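Local coordinates for protein BAG family molecular chaperone regulator 4 (Arabidopsis thaliana, PDB 4HWH) that acts through its BAG domain, the part present here, as a co-chaperone binding the ATPase domain of HSP70 chaperones, and probably regulates programmed cell death and stress responses, at residues Asp19-Leu24 with Glu78-Leu83; Val34-Phe39 with Lys82-Cys87; Arg48-Leu53 with Ala68-Ile73. All blocks are in the same frame, centred on the assembly; numbering follows the deposited sequence.

Interaction 1: residues Asp19-Leu24 with Glu78-Leu83; sequences DRVVAL and EAVDKL
Val21 meets Ala79 and Val80, and Leu83 reaches back to Val21 and Leu24, where the first and last helices of the three-helix BAG bundle run side by side. The two share a direction because helix 36-54 returns the chain between them: the short axes lie 10.5 Å apart at closest approach and their N-to-C directions differ by 20°. This stretch of the bundle is packed through apolar side chains, with no hydrogen bond between the segments.

Among the valines, one methyl does the touching on each side. CG2 of Val21 lies 3.7 Å from CG2 of Val80, the two side chains crossing at about a right angle. The other branch of Val21, set opposite the backbone N (chi1 172°), sends CG1 to within 4.3 Å of Ala79 CB, a looser contact at the margin. Val21 thus straddles two consecutive residues of helix 63-86.

Helix 36-54 also packs against the contact: its Glu38 touches Leu24, and its Phe39 touches both Val80 and Leu83. Nearby Arg20 turns off this interface and donates through NH2 to a malonate, probably from the crystallisation liquor.

The leucines meet through a single methyl: CD1 of Leu83 rests 4.0 Å from Leu24 CB and 3.9 Å from the carbonyl oxygen of Val21.

Interaction 2: residues Val34-Phe39 with Lys82-Cys87; sequences VAVREF and KLKARC
A cysteine sulfur-aromatic contact between Cys87 and Phe39 marks one end of the interface between helices 36-54 and 63-86. The sulfur approaches obliquely: SG of Cys87 stands 3.7 Å from Phe39 CZ and 64° off the ring normal, while CB of Cys87 backs it up against CE2. Beside it, one face of the same ring lies over the backbone of the last helix. CA of Lys84 sits 4.2 Å from the ring centroid of Phe39, only 19° off the normal, a CH-pi contact with a main-chain carbon. With CG opposite its carbonyl carbon (chi1 -54°), Phe39 lays its ring along Leu83 to Cys87, so that successive ring atoms find successive partners, and CE1 comes to 3.7 Å from Leu83 CB.

In the three-helix bundle this is the junction where the loop after helix 3-29 gives way to the second helix, close to the C-terminal end of the third. Val34 and Cys87 both also touch Val28 of the first helix, which draws all three together here.

The outer margin belongs to Lys84, whose extended chain carries its CE to 3.7 Å from CG2 of Val36. Its aliphatic part thereby serves as apolar surface, with CB 4.1 Å from Phe39 CB, and its NZ is left to form a salt bridge with Asp40 OD1.

Interaction 3: residues Arg48-Leu53 with Ala68-Ile73; sequences RQLLKL and AEVRRI. With ACT (acetate ion), chain G.
Leu50 swings its CG opposite the backbone N (chi1 -157°) and then bends at chi2, which brings CD1 across to helix 63-86, 3.9 Å from Val70 CG1 and 4.2 Å from Ile73 CG2. Leu53 takes the other common setting, CG opposite its carbonyl carbon, and its CD1 serves several partners at once: Val70 CG2 at 3.7 Å, Ile73 CD1 at 3.8 Å and the CB of Glu69. The Leu53 and Val70 side chains slide past each other in opposite directions, whereas Leu50 crosses Val70 at about a right angle. Ile73 CD1 also reaches CB of Gln49, 3.8 Å away. These short segments of the second and third BAG helices run antiparallel, their N-to-C directions 163° apart.

Glu69 shows how one residue can serve two environments. Its CB and CG pack on Leu53, and a bend at chi2 carries the carboxylate off toward helix 3-29. There Arg72, one turn on, grips it side-on: NH1 donates to the syn lone pair of OE1 at 2.8 Å, and NE meets the same OE1 from above the carboxylate plane at 3.1 Å. NH1 also forms a salt bridge with Asp15, and NH2 donates almost within the guanidinium plane to OXT of an acetate, 2.9 Å away with an angle of 159°; the acetate, probably from the crystallisation liquor, is also hydrogen-bonded to Ser18 OG. A leucine in place of Arg72 would probably leave the Glu69 carboxylate and Asp15 without their shared cation and the buried acid freer to turn.

The interface itself therefore depends on apolar fit, while the guanidinium, drawing acids from two helices, probably keeps Glu69 ionised beside the apolar contact of Leu53 and ties the third helix to the first.

How the interactions relate
All three contacts lie within the BAG domain and share helix 63-86, which pairs with helix 3-29 in interaction 1 and with helix 36-54 in interactions 2 and 3. Interactions 1 and 2 are neighbours, their centres 8 Å apart, and they touch through Leu24 and Val80 against the 34-39 segment. Interaction 3 lies across the chain's centre, about 16 Å from interaction 1 and 21 Å from interaction 2 between centres, and is nested along the chain inside both loops. Helix 63-86 is thus packed against its partners on both sides of the chain's centre. In animal BAG domains the second and third helices dock on the HSP70 ATPase domain, so their mutual alignment probably matters here too.

Interaction 1: residues Asp19-Leu24 with Glu78-Leu83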
loop_
_atom_site.group_PDB
_atom_site.type_symbol
_atom_site.label_atom_id
_atom_site.label_comp_id
_atom_site.label_asym_id
_atom_site.label_seq_id
_atom_site.Cartn_x
_atom_site.Cartn_y
_atom_site.Cartn_z
ATOM N N ASP A 19 4.443 -1.717 -6.195
ATOM C CA ASP A 19 5.384 -1.278 -7.226
ATOM C C ASP A 19 5.686 0.213 -7.087
ATOM O O ASP A 19 6.829 0.648 -7.236
ATOM C CB ASP A 19 4.840 -1.573 -8.629
ATOM C CG ASP A 19 4.901 -3.049 -8.985
ATOM O OD1 ASP A 19 5.629 -3.804 -8.308
ATOM O OD2 ASP A 19 4.224 -3.455 -9.950
ATOM N N ARG A 20 4.656 0.998 -6.800
ATOM C CA ARG A 20 4.830 2.441 -6.658
ATOM C C ARG A 20 5.750 2.782 -5.489
ATOM O O ARG A 20 6.596 3.672 -5.588
ATOM C CB ARG A 20 3.478 3.137 -6.493
ATOM C CG ARG A 20 3.586 4.641 -6.302
ATOM C CD ARG A 20 4.318 5.278 -7.465
ATOM N NE ARG A 20 3.617 5.055 -8.725
ATOM C CZ ARG A 20 4.190 5.138 -9.922
ATOM N NH1 ARG A 20 5.479 5.433 -10.026
ATOM N NH2 ARG A 20 3.476 4.915 -11.015
ATOM N N VAL A 21 5.587 2.071 -4.380
ATOM C CA VAL A 21 6.420 2.311 -3.211
ATOM C C VAL A 21 7.889 2.048 -3.531
ATOM O O VAL A 21 8.763 2.818 -3.134
ATOM C CB VAL A 21 5.960 1.471 -1.998
ATOM C CG1 VAL A 21 6.959 1.577 -0.855
ATOM C CG2 VAL A 21 4.568 1.927 -1.541
ATOM N N VAL A 22 8.161 0.971 -4.261
ATOM C CA VAL A 22 9.538 0.687 -4.655
ATOM C C VAL A 22 10.069 1.806 -5.553
ATOM O O VAL A 22 11.200 2.264 -5.386
ATOM C CB VAL A 22 9.679 -0.686 -5.348
ATOM C CG1 VAL A 22 11.080 -0.851 -5.925
ATOM C CG2 VAL A 22 9.382 -1.806 -4.360
ATOM N N ALA A 23 9.239 2.259 -6.487
ATOM C CA ALA A 23 9.626 3.360 -7.365
ATOM C C ALA A 23 9.983 4.613 -6.565
ATOM O O ALA A 23 10.944 5.310 -6.886
ATOM C CB ALA A 23 8.522 3.664 -8.375
ATOM N N LEU A 24 9.209 4.907 -5.525
ATOM C CA LEU A 24 9.515 6.067 -4.692
ATOM C C LEU A 24 10.835 5.858 -3.951
ATOM O O LEU A 24 11.643 6.779 -3.830
ATOM C CB LEU A 24 8.385 6.351 -3.703
ATOM C CG LEU A 24 7.054 6.759 -4.332
ATOM C CD1 LEU A 24 5.963 6.831 -3.280
ATOM C CD2 LEU A 24 7.193 8.093 -5.066
ATOM N N GLU A 78 4.298 0.848 6.668
ATOM C CA GLU A 78 5.530 1.063 7.416
ATOM C C GLU A 78 6.651 1.512 6.489
ATOM O O GLU A 78 7.404 2.426 6.815
ATOM C CB GLU A 78 5.935 -0.210 8.160
ATOM C CG GLU A 78 4.970 -0.605 9.264
ATOM C CD GLU A 78 5.436 -1.818 10.047
ATOM O OE1 GLU A 78 6.566 -2.290 9.799
ATOM O OE2 GLU A 78 4.668 -2.298 10.908
ATOM N N ALA A 79 6.755 0.874 5.328
ATOM C CA ALA A 79 7.777 1.247 4.357
ATOM C C ALA A 79 7.605 2.696 3.901
ATOM O O ALA A 79 8.585 3.427 3.751
ATOM C CB ALA A 79 7.753 0.301 3.166
ATOM N N VAL A 80 6.360 3.110 3.684
ATOM C CA VAL A 80 6.082 4.482 3.263
ATOM C C VAL A 80 6.436 5.480 4.364
ATOM O O VAL A 80 7.057 6.511 4.100
ATOM C CB VAL A 80 4.614 4.665 2.828
ATOM C CG1 VAL A 80 4.292 6.144 2.625
ATOM C CG2 VAL A 80 4.345 3.874 1.544
ATOM N N ASP A 81 6.045 5.168 5.597
ATOM C CA ASP A 81 6.396 6.007 6.742
ATOM C C ASP A 81 7.902 6.231 6.793
ATOM O O ASP A 81 8.372 7.352 6.997
ATOM C CB ASP A 81 5.942 5.359 8.052
ATOM C CG ASP A 81 4.441 5.348 8.207
ATOM O OD1 ASP A 81 3.778 6.225 7.618
ATOM O OD2 ASP A 81 3.924 4.465 8.925
ATOM N N LYS A 82 8.653 5.150 6.608
ATOM C CA LYS A 82 10.108 5.203 6.676
ATOM C C LYS A 82 10.671 6.119 5.597
ATOM O O LYS A 82 11.541 6.940 5.869
ATOM C CB LYS A 82 10.708 3.800 6.552
ATOM C CG LYS A 82 10.678 2.984 7.839
ATOM C CD LYS A 82 9.410 3.250 8.634
ATOM C CE LYS A 82 9.115 2.143 9.631
ATOM N NZ LYS A 82 7.780 2.343 10.264
ATOM N N LEU A 83 10.174 5.972 4.374
ATOM C CA LEU A 83 10.576 6.847 3.281
ATOM C C LEU A 83 10.277 8.307 3.592
ATOM O O LEU A 83 11.125 9.177 3.407
ATOM C CB LEU A 83 9.860 6.460 1.990
ATOM C CG LEU A 83 10.429 5.287 1.205
ATOM C CD1 LEU A 83 9.718 5.178 -0.133
ATOM C CD2 LEU A 83 11.921 5.477 1.011
#

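Interaction 2: residues Val34-Phe39 with Lys82-Cys87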
loop_
_atom_site.group_PDB
_atom_site.type_symbol
_atom_site.label_atom_id
_atom_site.label_comp_id
_atom_site.label_asym_id
_atom_site.label_seq_id
_atom_site.Cartn_x
_atom_site.Cartn_y
_atom_site.Cartn_z
ATOM N N VAL A 34 11.718 13.915 -3.596
ATOM C CA VAL A 34 10.351 13.457 -3.806
ATOM C C VAL A 34 9.352 14.293 -3.012
ATOM O O VAL A 34 9.494 14.463 -1.799
ATOM C CB VAL A 34 10.199 11.972 -3.420
ATOM C CG1 VAL A 34 8.751 11.534 -3.535
ATOM C CG2 VAL A 34 11.098 11.103 -4.294
ATOM N N ALA A 35 8.343 14.814 -3.706
ATOM C CA ALA A 35 7.306 15.632 -3.076
ATOM C C ALA A 35 6.589 14.862 -1.974
ATOM O O ALA A 35 6.298 13.678 -2.128
ATOM C CB ALA A 35 6.307 16.112 -4.117
ATOM N N VAL A 36 6.296 15.534 -0.866
ATOM C CA VAL A 36 5.627 14.880 0.252
ATOM C C VAL A 36 4.298 14.234 -0.159
ATOM O O VAL A 36 3.911 13.199 0.389
ATOM C CB VAL A 36 5.404 15.852 1.437
ATOM C CG1 VAL A 36 4.551 17.037 1.011
ATOM C CG2 VAL A 36 4.769 15.124 2.613
ATOM N N ARG A 37 3.608 14.826 -1.130
ATOM C CA ARG A 37 2.309 14.293 -1.545
ATOM C C ARG A 37 2.404 12.875 -2.111
ATOM O O ARG A 37 1.439 12.118 -2.048
ATOM C CB ARG A 37 1.599 15.218 -2.542
ATOM C CG ARG A 37 2.184 15.212 -3.945
ATOM C CD ARG A 37 1.153 15.673 -4.968
ATOM N NE ARG A 37 1.732 15.793 -6.304
ATOM C CZ ARG A 37 2.153 16.937 -6.829
ATOM N NH1 ARG A 37 2.052 18.062 -6.135
ATOM N NH2 ARG A 37 2.669 16.958 -8.050
ATOM N N GLU A 38 3.559 12.515 -2.667
ATOM C CA GLU A 38 3.742 11.163 -3.189
ATOM C C GLU A 38 3.596 10.152 -2.056
ATOM O O GLU A 38 2.891 9.154 -2.189
ATOM C CB GLU A 38 5.113 10.986 -3.850
ATOM C CG GLU A 38 5.478 12.041 -4.869
ATOM C CD GLU A 38 4.413 12.230 -5.929
ATOM O OE1 GLU A 38 3.777 11.239 -6.341
ATOM O OE2 GLU A 38 4.219 13.382 -6.353
ATOM N N PHE A 39 4.280 10.410 -0.946
ATOM C CA PHE A 39 4.223 9.510 0.200
ATOM C C PHE A 39 2.824 9.498 0.806
ATOM O O PHE A 39 2.304 8.446 1.175
ATOM C CB PHE A 39 5.248 9.919 1.257
ATOM C CG PHE A 39 6.646 10.035 0.729
ATOM C CD1 PHE A 39 7.262 8.953 0.122
ATOM C CD2 PHE A 39 7.345 11.224 0.840
ATOM C CE1 PHE A 39 8.551 9.054 -0.368
ATOM C CE2 PHE A 39 8.634 11.334 0.350
ATOM C CZ PHE A 39 9.238 10.245 -0.256
ATOM N N LYS A 82 8.653 5.150 6.608
ATOM C CA LYS A 82 10.108 5.203 6.676
ATOM C C LYS A 82 10.671 6.119 5.597
ATOM O O LYS A 82 11.541 6.940 5.869
ATOM C CB LYS A 82 10.708 3.800 6.552
ATOM C CG LYS A 82 10.678 2.984 7.839
ATOM C CD LYS A 82 9.410 3.250 8.634
ATOM C CE LYS A 82 9.115 2.143 9.631
ATOM N NZ LYS A 82 7.780 2.343 10.264
ATOM N N LEU A 83 10.174 5.972 4.374
ATOM C CA LEU A 83 10.576 6.847 3.281
ATOM C C LEU A 83 10.277 8.307 3.592
ATOM O O LEU A 83 11.125 9.177 3.407
ATOM C CB LEU A 83 9.860 6.460 1.990
ATOM C CG LEU A 83 10.429 5.287 1.205
ATOM C CD1 LEU A 83 9.718 5.178 -0.133
ATOM C CD2 LEU A 83 11.921 5.477 1.011
ATOM N N LYS A 84 9.056 8.573 4.041
ATOM C CA LYS A 84 8.656 9.935 4.354
ATOM C C LYS A 84 9.573 10.512 5.425
ATOM O O LYS A 84 10.061 11.635 5.303
ATOM C CB LYS A 84 7.198 9.985 4.815
ATOM C CG LYS A 84 6.670 11.400 4.993
ATOM C CD LYS A 84 5.197 11.413 5.362
ATOM C CE LYS A 84 4.696 12.837 5.509
ATOM N NZ LYS A 84 3.246 12.879 5.840
ATOM N N ALA A 85 9.814 9.729 6.471
ATOM C CA ALA A 85 10.698 10.155 7.550
ATOM C C ALA A 85 12.102 10.443 7.021
ATOM O O ALA A 85 12.712 11.451 7.377
ATOM C CB ALA A 85 10.742 9.107 8.643
ATOM N N ARG A 86 12.605 9.557 6.166
ATOM C CA ARG A 86 13.922 9.735 5.560
ATOM C C ARG A 86 14.033 11.051 4.798
ATOM O O ARG A 86 15.101 11.659 4.746
ATOM C CB ARG A 86 14.251 8.570 4.620
ATOM C CG ARG A 86 15.187 7.520 5.205
ATOM C CD ARG A 86 14.453 6.499 6.061
ATOM N NE ARG A 86 13.940 7.068 7.304
ATOM C CZ ARG A 86 13.359 6.355 8.265
ATOM N NH1 ARG A 86 13.219 5.044 8.129
ATOM N NH2 ARG A 86 12.920 6.953 9.364
ATOM N N CYS A 87 12.926 11.482 4.203
ATOM C CA CYS A 87 12.915 12.691 3.387
ATOM C C CYS A 87 12.466 13.915 4.176
ATOM O O CYS A 87 12.381 15.015 3.632
ATOM C CB CYS A 87 12.019 12.499 2.166
ATOM S SG CYS A 87 12.560 11.163 1.083
#

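Interaction 3: residues Arg48-Leu53 with Ala68-Ile73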
loop_
_atom_site.group_PDB
_atom_site.type_symbol
_atom_site.label_atom_id
_atom_site.label_comp_id
_atom_site.label_asym_id
_atom_site.label_seq_id
_atom_site.Cartn_x
_atom_site.Cartn_y
_atom_site.Cartn_z
ATOM N N ARG A 48 -7.317 3.188 1.790
ATOM C CA ARG A 48 -8.558 2.928 1.072
ATOM C C ARG A 48 -8.713 1.437 0.790
ATOM O O ARG A 48 -9.816 0.893 0.857
ATOM C CB ARG A 48 -8.595 3.727 -0.233
ATOM C CG ARG A 48 -8.750 5.227 -0.034
ATOM C CD ARG A 48 -10.207 5.598 0.188
ATOM N NE ARG A 48 -11.028 5.236 -0.962
ATOM C CZ ARG A 48 -12.356 5.175 -0.947
ATOM N NH1 ARG A 48 -13.015 4.832 -2.045
ATOM N NH2 ARG A 48 -13.023 5.451 0.165
ATOM N N GLN A 49 -7.603 0.774 0.473
ATOM C CA GLN A 49 -7.644 -0.661 0.230
ATOM C C GLN A 49 -7.960 -1.409 1.521
ATOM O O GLN A 49 -8.651 -2.425 1.501
ATOM C CB GLN A 49 -6.344 -1.158 -0.412
ATOM C CG GLN A 49 -6.170 -0.683 -1.851
ATOM C CD GLN A 49 -7.371 -1.012 -2.728
ATOM O OE1 GLN A 49 -7.837 -2.152 -2.766
ATOM N NE2 GLN A 49 -7.870 -0.013 -3.442
ATOM N N LEU A 50 -7.470 -0.888 2.641
ATOM C CA LEU A 50 -7.743 -1.481 3.944
ATOM C C LEU A 50 -9.237 -1.388 4.255
ATOM O O LEU A 50 -9.839 -2.336 4.757
ATOM C CB LEU A 50 -6.932 -0.768 5.027
ATOM C CG LEU A 50 -6.650 -1.517 6.327
ATOM C CD1 LEU A 50 -5.951 -2.836 6.041
ATOM C CD2 LEU A 50 -5.808 -0.647 7.254
ATOM N N LEU A 51 -9.829 -0.240 3.948
ATOM C CA LEU A 51 -11.261 -0.041 4.150
ATOM C C LEU A 51 -12.074 -1.012 3.306
ATOM O O LEU A 51 -13.081 -1.553 3.762
ATOM C CB LEU A 51 -11.655 1.397 3.811
ATOM C CG LEU A 51 -11.214 2.466 4.807
ATOM C CD1 LEU A 51 -11.533 3.848 4.255
ATOM C CD2 LEU A 51 -11.894 2.245 6.144
ATOM N N LYS A 52 -11.633 -1.226 2.071
ATOM C CA LYS A 52 -12.301 -2.161 1.177
ATOM C C LYS A 52 -12.298 -3.563 1.785
ATOM O O LYS A 52 -13.332 -4.223 1.837
ATOM C CB LYS A 52 -11.635 -2.163 -0.202
ATOM C CG LYS A 52 -12.367 -3.012 -1.235
ATOM C CD LYS A 52 -11.937 -2.670 -2.656
ATOM C CE LYS A 52 -12.743 -3.461 -3.682
ATOM N NZ LYS A 52 -12.322 -3.180 -5.086
ATOM N N LEU A 53 -11.136 -4.005 2.258
ATOM C CA LEU A 53 -11.031 -5.304 2.917
ATOM C C LEU A 53 -11.931 -5.381 4.149
ATOM O O LEU A 53 -12.540 -6.417 4.410
ATOM C CB LEU A 53 -9.578 -5.609 3.302
ATOM C CG LEU A 53 -8.582 -5.895 2.173
ATOM C CD1 LEU A 53 -7.153 -5.884 2.698
ATOM C CD2 LEU A 53 -8.889 -7.223 1.493
ATOM N N ALA A 68 -4.283 -11.962 5.024
ATOM C CA ALA A 68 -2.957 -11.885 4.424
ATOM C C ALA A 68 -2.736 -10.521 3.776
ATOM O O ALA A 68 -1.671 -9.921 3.911
ATOM C CB ALA A 68 -2.777 -12.990 3.400
ATOM N N GLU A 69 -3.752 -10.030 3.076
ATOM C CA GLU A 69 -3.649 -8.757 2.379
ATOM C C GLU A 69 -3.584 -7.593 3.364
ATOM O O GLU A 69 -2.919 -6.588 3.114
ATOM C CB GLU A 69 -4.830 -8.576 1.429
ATOM C CG GLU A 69 -4.521 -7.670 0.265
ATOM C CD GLU A 69 -3.380 -8.203 -0.582
ATOM O OE1 GLU A 69 -2.608 -7.386 -1.116
ATOM O OE2 GLU A 69 -3.251 -9.440 -0.704
ATOM N N VAL A 70 -4.278 -7.732 4.488
ATOM C CA VAL A 70 -4.228 -6.711 5.521
ATOM C C VAL A 70 -2.793 -6.551 6.014
ATOM O O VAL A 70 -2.301 -5.434 6.177
ATOM C CB VAL A 70 -5.169 -7.047 6.699
ATOM C CG1 VAL A 70 -4.914 -6.112 7.882
ATOM C CG2 VAL A 70 -6.624 -6.963 6.249
ATOM N N ARG A 71 -2.123 -7.677 6.237
ATOM C CA ARG A 71 -0.749 -7.659 6.723
ATOM C C ARG A 71 0.197 -7.052 5.693
ATOM O O ARG A 71 1.110 -6.306 6.047
ATOM C CB ARG A 71 -0.289 -9.071 7.106
ATOM C CG ARG A 71 -1.014 -9.642 8.317
ATOM C CD ARG A 71 -0.496 -11.026 8.678
ATOM N NE ARG A 71 -1.181 -11.580 9.841
ATOM C CZ ARG A 71 -0.911 -12.769 10.371
ATOM N NH1 ARG A 71 0.033 -13.535 9.840
ATOM N NH2 ARG A 71 -1.584 -13.194 11.432
ATOM N N ARG A 72 -0.031 -7.368 4.421
ATOM C CA ARG A 72 0.797 -6.841 3.344
ATOM C C ARG A 72 0.680 -5.324 3.333
ATOM O O ARG A 72 1.669 -4.608 3.191
ATOM C CB ARG A 72 0.362 -7.431 1.994
ATOM C CG ARG A 72 1.513 -7.815 1.072
ATOM C CD ARG A 72 1.566 -6.991 -0.214
ATOM N NE ARG A 72 0.444 -7.294 -1.097
ATOM C CZ ARG A 72 0.483 -7.243 -2.426
ATOM N NH1 ARG A 72 -0.608 -7.534 -3.120
ATOM N NH2 ARG A 72 1.601 -6.917 -3.067
ATOM N N ILE A 73 -0.542 -4.835 3.501
ATOM C CA ILE A 73 -0.785 -3.398 3.525
ATOM C C ILE A 73 -0.073 -2.724 4.701
ATOM O O ILE A 73 0.568 -1.683 4.541
ATOM C CB ILE A 73 -2.297 -3.098 3.560
ATOM C CG1 ILE A 73 -2.927 -3.431 2.202
ATOM C CG2 ILE A 73 -2.542 -1.652 3.934
ATOM C CD1 ILE A 73 -4.442 -3.267 2.163
HETATM C C ACT G . 5.009 -6.371 -1.110
HETATM O O ACT G . 4.629 -7.056 -0.133
HETATM O OXT ACT G . 4.328 -6.485 -2.152
HETATM C CH3 ACT G . 6.211 -5.473 -1.031
#